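PDB 2I5I: carbohydrate deacetylase from Enterococcus faecalis, which probably removes acetyl groups from acetylated carbohydrates, a magnesium-dependent step in oligosaccharide breakdown. Local coordinates for residues V20-G23 with I24-A27. Sequence-based numbering, arbitrary orientation.
Sequences VTQG and IIEA
Ile24 N donates to Val20 O over 2.9 Å, the shortest of four successive i to i+4 bonds that identify this stretch as regular alpha-helix, part of helix 18-29, which follows the first strands of the parallel-sheet YdjC deacetylase fold. The N-H of Ile24 is nearly straight on its acceptor (165°). The same ladder continues with Ile25 to Thr21, Glu26 to Gln22 and Ala27 to Gly23, the last measuring 3.1 Å between Ala27 N and Gly23 O.

One apolar side-chain pair follows the helical spacing. Val20 CG1 lies anti to its backbone N (chi1 170°), and this branch meets Ile24 CD1 at 3.7 Å, the two side chains running at a slant to one another. Ile24 CG1 also flanks Val20 O at 3.6 Å, the same oxygen that accepts from Ile24 N. Val20 borders a possible metal site, while its side chain stays about 10 Å from that of His130, a predicted magnesium ligand.

On another side, Gln22 and Ile25 point the same way, side by side, an amide beside a methyl. Gln22 bends at chi2 (-62°), bringing its amide next to the isoleucine: NE2 stands 4.0 Å from Ile25 CD1, while hydrogen-bonding Ser51 OG of helix 45-55. Gln22 also packs on Gln22 of the second subunit, placing this face at an interface between subunits. Glu26 turns its carboxylate away, and its OE2 forms a salt bridge with Arg30 NE. Ile25 CG1 settles 3.4 Å from Thr21 O.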
# COMPACT_ATOMS: atom_id res chain seq x y z
N VAL A 20 -7.66 19.90 -9.07
CA VAL A 20 -9.07 19.66 -8.81
C VAL A 20 -9.18 18.32 -8.08
O VAL A 20 -9.77 18.29 -7.01
CB VAL A 20 -9.91 19.66 -10.10
CG1 VAL A 20 -11.33 19.17 -9.77
CG2 VAL A 20 -9.97 21.04 -10.73
N THR A 21 -8.59 17.26 -8.62
CA THR A 21 -8.61 15.94 -8.00
C THR A 21 -8.19 16.01 -6.54
O THR A 21 -8.79 15.45 -5.62
CB THR A 21 -7.73 14.97 -8.78
OG1 THR A 21 -8.37 14.74 -10.07
CG2 THR A 21 -7.55 13.61 -8.12
N GLN A 22 -7.09 16.74 -6.25
CA GLN A 22 -6.66 16.73 -4.84
C GLN A 22 -7.54 17.62 -3.96
O GLN A 22 -7.73 17.37 -2.77
CB GLN A 22 -5.20 17.15 -4.74
CG GLN A 22 -4.22 16.18 -5.39
CD GLN A 22 -4.26 14.81 -4.75
OE1 GLN A 22 -4.37 14.69 -3.54
NE2 GLN A 22 -4.13 13.73 -5.52
N GLY A 23 -8.11 18.68 -4.53
CA GLY A 23 -9.07 19.47 -3.78
C GLY A 23 -10.31 18.67 -3.42
O GLY A 23 -10.81 18.78 -2.31
N ILE A 24 -10.78 17.85 -4.37
CA ILE A 24 -11.91 16.98 -4.02
C ILE A 24 -11.55 15.98 -2.94
O ILE A 24 -12.29 15.78 -1.98
CB ILE A 24 -12.42 16.25 -5.28
CG1 ILE A 24 -13.12 17.23 -6.23
CG2 ILE A 24 -13.35 15.11 -4.94
CD1 ILE A 24 -13.23 16.74 -7.65
N ILE A 25 -10.37 15.34 -3.05
CA ILE A 25 -9.97 14.39 -2.01
C ILE A 25 -9.93 15.05 -0.65
O ILE A 25 -10.35 14.44 0.34
CB ILE A 25 -8.63 13.73 -2.40
CG1 ILE A 25 -8.78 12.76 -3.57
CG2 ILE A 25 -7.97 13.05 -1.21
CD1 ILE A 25 -7.53 12.16 -4.17
N GLU A 26 -9.45 16.29 -0.55
CA GLU A 26 -9.42 17.03 0.71
C GLU A 26 -10.80 17.23 1.33
O GLU A 26 -11.05 17.06 2.51
CB GLU A 26 -8.76 18.39 0.44
CG GLU A 26 -8.57 19.24 1.67
CD GLU A 26 -7.55 18.76 2.68
OE1 GLU A 26 -6.75 17.84 2.40
OE2 GLU A 26 -7.55 19.32 3.81
N ALA A 27 -11.71 17.66 0.45
CA ALA A 27 -13.09 17.93 0.82
C ALA A 27 -13.79 16.68 1.30
O ALA A 27 -14.70 16.74 2.12
CB ALA A 27 -13.78 18.54 -0.42